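2-oxoglutarate-dependent dioxygenase DAO (Oryza sativa subsp. indica, PDB 6KUN) probably oxidises the auxin indole-3-acetic acid irreversibly to inactive 2-oxoindole-3-acetic acid, using iron(II) and 2-oxoglutarate, and so helps keep auxin levels in balance. Local coordinates at residues G90-A95 / P150-M155; S176-V181 / M247-P252. All coordinates share one frame; numbering follows the deposited sequence.

Contact 1 of 2, residues G90-A95 / P150-M155. With IAC (1H-indol-3-ylacetic acid), chain H.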
loop_
_atom_site.group_PDB
_atom_site.type_symbol
_atom_site.label_atom_id
_atom_site.label_comp_id
_atom_site.label_asym_id
_atom_site.label_seq_id
_atom_site.Cartn_x
_atom_site.Cartn_y
_atom_site.Cartn_z
ATOM N N GLY B 90 16.435 13.355 -8.553
ATOM C CA GLY B 90 15.762 14.619 -8.774
ATOM C C GLY B 90 15.729 15.000 -10.236
ATOM O O GLY B 90 16.671 14.709 -10.991
ATOM N N LEU B 91 14.668 15.694 -10.614
ATOM C CA LEU B 91 14.393 16.098 -11.985
ATOM C C LEU B 91 13.928 17.541 -11.977
ATOM O O LEU B 91 12.868 17.852 -11.442
ATOM C CB LEU B 91 13.339 15.206 -12.610
ATOM C CG LEU B 91 13.016 15.375 -14.094
ATOM C CD1 LEU B 91 11.745 14.520 -14.355
ATOM C CD2 LEU B 91 12.812 16.750 -14.602
ATOM N N CYS B 92 14.726 18.398 -12.572
ATOM C CA CYS B 92 14.427 19.799 -12.897
ATOM C C CYS B 92 14.754 19.995 -14.377
ATOM O O CYS B 92 15.840 19.586 -14.812
ATOM C CB CYS B 92 15.288 20.730 -12.040
ATOM S SG CYS B 92 14.683 22.404 -11.963
ATOM N N ASP B 93 13.839 20.568 -15.173
ATOM C CA ASP B 93 12.560 21.195 -14.801
ATOM C C ASP B 93 11.388 20.253 -15.099
ATOM O O ASP B 93 11.106 19.950 -16.233
ATOM C CB ASP B 93 12.415 22.536 -15.591
ATOM C CG ASP B 93 11.103 23.260 -15.326
ATOM O OD1 ASP B 93 10.258 22.773 -14.548
ATOM O OD2 ASP B 93 10.906 24.358 -15.891
ATOM N N ALA B 94 10.710 19.777 -14.042
ATOM C CA ALA B 94 9.684 18.765 -14.209
ATOM C C ALA B 94 8.404 19.305 -14.820
ATOM O O ALA B 94 7.502 18.519 -15.095
ATOM C CB ALA B 94 9.378 18.098 -12.871
ATOM N N ALA B 95 8.288 20.621 -15.017
ATOM C CA ALA B 95 7.173 21.189 -15.751
ATOM C C ALA B 95 7.488 21.339 -17.220
ATOM O O ALA B 95 6.594 21.696 -18.002
ATOM C CB ALA B 95 6.773 22.547 -15.177
ATOM N N PRO B 150 8.393 26.650 -13.240
ATOM C CA PRO B 150 9.347 25.567 -12.986
ATOM C C PRO B 150 8.988 24.719 -11.775
ATOM O O PRO B 150 8.492 25.214 -10.751
ATOM C CB PRO B 150 10.671 26.311 -12.795
ATOM C CG PRO B 150 10.539 27.482 -13.739
ATOM C CD PRO B 150 9.088 27.927 -13.500
ATOM N N CYS B 151 9.279 23.416 -11.899
ATOM C CA CYS B 151 8.994 22.423 -10.864
ATOM C C CYS B 151 10.198 21.521 -10.685
ATOM O O CYS B 151 10.978 21.298 -11.617
ATOM C CB CYS B 151 7.781 21.539 -11.205
ATOM S SG CYS B 151 6.160 22.365 -11.148
ATOM N N GLN B 152 10.349 20.999 -9.470
ATOM C CA GLN B 152 11.297 19.918 -9.197
ATOM C C GLN B 152 10.549 18.664 -8.731
ATOM O O GLN B 152 9.670 18.733 -7.865
ATOM C CB GLN B 152 12.342 20.357 -8.162
ATOM C CG GLN B 152 13.224 19.189 -7.635
ATOM C CD GLN B 152 14.702 19.304 -7.972
ATOM O OE1 GLN B 152 15.140 20.267 -8.608
ATOM N NE2 GLN B 152 15.482 18.317 -7.549
ATOM N N PHE B 153 10.873 17.541 -9.348
ATOM C CA PHE B 153 10.309 16.240 -9.018
ATOM C C PHE B 153 11.402 15.484 -8.295
ATOM O O PHE B 153 12.537 15.448 -8.777
ATOM C CB PHE B 153 9.866 15.495 -10.278
ATOM C CG PHE B 153 9.284 14.113 -10.007
ATOM C CD1 PHE B 153 8.066 13.971 -9.371
ATOM C CD2 PHE B 153 9.942 12.977 -10.430
ATOM C CE1 PHE B 153 7.527 12.711 -9.139
ATOM C CE2 PHE B 153 9.401 11.732 -10.202
ATOM C CZ PHE B 153 8.214 11.591 -9.568
ATOM N N ARG B 154 11.093 14.934 -7.130
ATOM C CA ARG B 154 12.105 14.204 -6.359
ATOM C C ARG B 154 11.565 12.853 -5.890
ATOM O O ARG B 154 10.409 12.726 -5.468
ATOM C CB ARG B 154 12.557 15.008 -5.167
ATOM C CG ARG B 154 13.999 14.939 -4.819
ATOM C CD ARG B 154 14.256 15.717 -3.515
ATOM N NE ARG B 154 14.588 17.130 -3.717
ATOM C CZ ARG B 154 14.594 18.042 -2.744
ATOM N NH1 ARG B 154 14.268 17.696 -1.504
ATOM N NH2 ARG B 154 14.912 19.301 -3.012
ATOM N N MET B 155 12.402 11.840 -6.015
ATOM C CA MET B 155 12.176 10.513 -5.449
ATOM C C MET B 155 13.229 10.343 -4.373
ATOM O O MET B 155 14.420 10.589 -4.637
ATOM C CB MET B 155 12.263 9.428 -6.522
ATOM C CG MET B 155 11.138 9.512 -7.550
ATOM S SD MET B 155 11.381 8.442 -9.014
ATOM C CE MET B 155 12.871 9.137 -9.778
HETATM C C IAC H . 16.832 25.707 -0.125
HETATM C C1 IAC H . 17.529 24.784 -0.830
HETATM C C2 IAC H . 18.577 24.050 -0.220
HETATM C C3 IAC H . 18.884 24.270 1.101
HETATM C C4 IAC H . 18.161 25.204 1.822
HETATM C C5 IAC H . 17.168 25.920 1.201
HETATM C C7 IAC H . 17.033 24.767 -2.078
HETATM C C8 IAC H . 16.008 25.691 -2.169
HETATM C C17 IAC H . 17.388 23.972 -3.331
HETATM C C18 IAC H . 16.771 22.585 -3.346
HETATM N N IAC H . 15.888 26.275 -0.948
HETATM O O2 IAC H . 17.439 21.641 -3.851
HETATM O O3 IAC H . 15.611 22.390 -2.888
#
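Leu91 and Phe153 form an antiparallel hydrogen-bonded pair in the larger sheet of the jelly roll, joining strand 86-92 to strand 151-158. Phe153 N gives Leu91 O a nearly straight bond of 2.9 Å, while Leu91 N returns a more bent one to Phe153 O. Past the pair, a cis peptide before Asp93 turns the chain, and Asp93 works from its side chain. Its CG stands anti to the backbone N (chi1 178°), which carries the carboxylate over to Pro150. OD2 lies 3.7 Å from Pro150 CB. OD1 is gripped twice, from opposite faces of the carboxylate plane: by Cys151 N at 2.9 Å and by Ala95 N, which closes an Asx turn. With an alanine here in place of the carboxylate, the N-H groups of Cys151 and Ala95 would probably lose their shared acceptor and the turn would slacken. Gln152 runs over Leu91 O: CB and CG pass just over 4 Å from that oxygen, the bend at chi2 (116°) keeps CD equally near, and beyond it OE1 lies 3.5 Å from Cys92 CB and NE2 3.9 Å from Gly90 CA. On the same face Arg154 NH2 lies 3.2 Å from IAC O3 of the bound auxin, at the guanidinium edge.

Contact 2 of 2, residues S176-V181 / M247-P252; sequences SGFLTV and MFLLAP. With IAC (1H-indol-3-ylacetic acid), chain H.
A classic beta bulge opens the pairing of strands 179-183 and 242-249 in the large jelly-roll sheet, just after the predicted iron ligand Asp175. Phe178 and Leu179 both face Leu249: Leu249 O takes Phe178 N at 2.9 Å and Leu179 N at 3.3 Å, both in its carbonyl plane. Water 1 also donates to this oxygen. Beyond the bulge the ladder is regular, with Leu249 N bonded to Leu179 O and a reciprocal pair of bonds between Val181 and Met247. The side chain of Phe178, its CG anti to the backbone N (chi1 -175°), runs alongside Leu249, and CD2 lies 3.7 Å from Leu249 CD1. Trp149 and Trp222 add edge-to-face contacts to the Phe178 ring.

On the other face of the sheet, toward the active site, Thr180 lies beside Phe248, which touches the bound 2-oxoglutarate. Thr180 CG2 sits over one face of the ring, 3.5 Å from both CD2 and CE2 of Phe248. Thr180 OG1 is 3.3 Å from Phe248 CD2 and hydrogen-bonds Asp175 OD2, a second-shell link that probably helps to position that carboxylate. The water gives OG1 a further bond of 3.2 Å. At the start of the segment, Ser176 OG is hydrogen-bonded to Tyr277 OH and lies 3.1 Å from the indole nitrogen, IAC N.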
loop_
_atom_site.group_PDB
_atom_site.type_symbol
_atom_site.label_atom_id
_atom_site.label_comp_id
_atom_site.label_asym_id
_atom_site.label_seq_id
_atom_site.Cartn_x
_atom_site.Cartn_y
_atom_site.Cartn_z
ATOM N N SER B 176 11.397 26.296 0.105
ATOM C CA SER B 176 11.582 27.662 -0.377
ATOM C C SER B 176 10.494 28.060 -1.370
ATOM O O SER B 176 10.169 29.255 -1.495
ATOM C CB SER B 176 12.951 27.806 -1.061
ATOM O OG SER B 176 13.059 26.907 -2.142
ATOM N N GLY B 177 9.916 27.071 -2.059
ATOM C CA GLY B 177 9.027 27.298 -3.176
ATOM C C GLY B 177 7.598 27.626 -2.795
ATOM O O GLY B 177 7.276 27.936 -1.648
ATOM N N PHE B 178 6.716 27.489 -3.783
ATOM C CA PHE B 178 5.316 27.891 -3.644
ATOM C C PHE B 178 4.477 26.846 -2.916
ATOM O O PHE B 178 3.877 27.135 -1.854
ATOM C CB PHE B 178 4.776 28.197 -5.070
ATOM C CG PHE B 178 3.408 28.734 -5.126
ATOM C CD1 PHE B 178 3.125 30.030 -4.669
ATOM C CD2 PHE B 178 2.370 27.974 -5.655
ATOM C CE1 PHE B 178 1.823 30.528 -4.712
ATOM C CE2 PHE B 178 1.066 28.435 -5.661
ATOM C CZ PHE B 178 0.799 29.737 -5.210
ATOM N N LEU B 179 4.366 25.654 -3.516
ATOM C CA LEU B 179 3.586 24.541 -2.991
ATOM C C LEU B 179 4.339 23.256 -3.269
ATOM O O LEU B 179 5.018 23.149 -4.295
ATOM C CB LEU B 179 2.226 24.396 -3.671
ATOM C CG LEU B 179 1.170 25.448 -3.397
ATOM C CD1 LEU B 179 -0.037 25.198 -4.267
ATOM C CD2 LEU B 179 0.817 25.469 -1.935
ATOM N N THR B 180 4.165 22.267 -2.399
ATOM C CA THR B 180 4.761 20.961 -2.568
ATOM C C THR B 180 3.711 19.882 -2.395
ATOM O O THR B 180 2.953 19.921 -1.422
ATOM C CB THR B 180 5.882 20.742 -1.560
ATOM O OG1 THR B 180 6.829 21.793 -1.694
ATOM C CG2 THR B 180 6.581 19.397 -1.869
ATOM N N VAL B 181 3.673 18.908 -3.328
ATOM C CA VAL B 181 2.785 17.766 -3.198
ATOM C C VAL B 181 3.648 16.551 -2.901
ATOM O O VAL B 181 4.552 16.237 -3.674
ATOM C CB VAL B 181 1.914 17.523 -4.441
ATOM C CG1 VAL B 181 0.944 16.368 -4.170
ATOM C CG2 VAL B 181 1.151 18.747 -4.796
ATOM N N MET B 247 6.699 16.582 -5.518
ATOM C CA MET B 247 6.709 17.521 -6.627
ATOM C C MET B 247 6.667 18.928 -6.047
ATOM O O MET B 247 5.740 19.269 -5.295
ATOM C CB MET B 247 5.498 17.295 -7.538
ATOM C CG MET B 247 5.480 18.242 -8.736
ATOM S SD MET B 247 6.792 17.986 -9.957
ATOM C CE MET B 247 6.085 16.620 -10.866
ATOM N N PHE B 248 7.679 19.716 -6.349
ATOM C CA PHE B 248 7.840 21.083 -5.833
ATOM C C PHE B 248 7.499 22.070 -6.939
ATOM O O PHE B 248 8.178 22.119 -7.959
ATOM C CB PHE B 248 9.240 21.341 -5.316
ATOM C CG PHE B 248 9.700 20.354 -4.282
ATOM C CD1 PHE B 248 10.236 19.136 -4.650
ATOM C CD2 PHE B 248 9.616 20.660 -2.934
ATOM C CE1 PHE B 248 10.688 18.249 -3.701
ATOM C CE2 PHE B 248 10.082 19.757 -1.977
ATOM C CZ PHE B 248 10.606 18.544 -2.376
ATOM N N LEU B 249 6.413 22.806 -6.746
ATOM C CA LEU B 249 6.085 23.950 -7.579
ATOM C C LEU B 249 6.844 25.153 -7.036
ATOM O O LEU B 249 6.619 25.563 -5.884
ATOM C CB LEU B 249 4.598 24.232 -7.546
ATOM C CG LEU B 249 3.823 24.652 -8.773
ATOM C CD1 LEU B 249 2.522 25.328 -8.280
ATOM C CD2 LEU B 249 4.473 25.475 -9.753
ATOM N N LEU B 250 7.728 25.720 -7.858
ATOM C CA LEU B 250 8.743 26.644 -7.362
ATOM C C LEU B 250 8.329 28.111 -7.439
ATOM O O LEU B 250 8.142 28.749 -6.403
ATOM C CB LEU B 250 10.064 26.414 -8.099
ATOM C CG LEU B 250 10.639 25.002 -8.052
ATOM C CD1 LEU B 250 11.817 24.794 -9.007
ATOM C CD2 LEU B 250 11.057 24.659 -6.638
ATOM N N ALA B 251 8.257 28.674 -8.638
ATOM C CA ALA B 251 8.011 30.108 -8.800
ATOM C C ALA B 251 7.666 30.399 -10.246
ATOM O O ALA B 251 7.730 29.488 -11.069
ATOM C CB ALA B 251 9.223 30.932 -8.367
ATOM N N PRO B 252 7.298 31.627 -10.607
ATOM C CA PRO B 252 6.913 31.872 -12.002
ATOM C C PRO B 252 8.093 31.661 -12.926
ATOM O O PRO B 252 9.249 31.588 -12.503
ATOM C CB PRO B 252 6.427 33.328 -11.994
ATOM C CG PRO B 252 6.019 33.586 -10.563
ATOM C CD PRO B 252 6.984 32.795 -9.735
HETATM C C IAC H . 16.832 25.707 -0.125
HETATM C C1 IAC H . 17.529 24.784 -0.830
HETATM C C2 IAC H . 18.577 24.050 -0.220
HETATM C C3 IAC H . 18.884 24.270 1.101
HETATM C C4 IAC H . 18.161 25.204 1.822
HETATM C C5 IAC H . 17.168 25.920 1.201
HETATM C C7 IAC H . 17.033 24.767 -2.078
HETATM C C8 IAC H . 16.008 25.691 -2.169
HETATM C C17 IAC H . 17.388 23.972 -3.331
HETATM C C18 IAC H . 16.771 22.585 -3.346
HETATM N N IAC H . 15.888 26.275 -0.948
HETATM O O2 IAC H . 17.439 21.641 -3.851
HETATM O O3 IAC H . 15.611 22.390 -2.888
HETATM O O HOH W 1 7.853 24.061 -3.696
#

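Overall arrangement
Coming from the N terminus, after the opening strands and helices, the chain reaches strand 86-92, then passes through helices 97-106 and 111-138 before strand 151-158 returns to close contact 1. Contact 2 opens only afterwards, at 176-181, and closes when strand 242-249 comes back; three of the smaller sheet's four strands, 191-194, 201-203 and 232-235, lie within that second loop, while 168-173 comes just before it. The two closures therefore follow in series, neither nested nor crossed. They meet where strands 151-158 and 242-249 are neighbours: Gln152 O lies 2.7 Å from Phe248 N, a probable hydrogen bond. Helix 111-138 packs against both contacts. Both also reach the bound auxin, through Arg154 and Ser176.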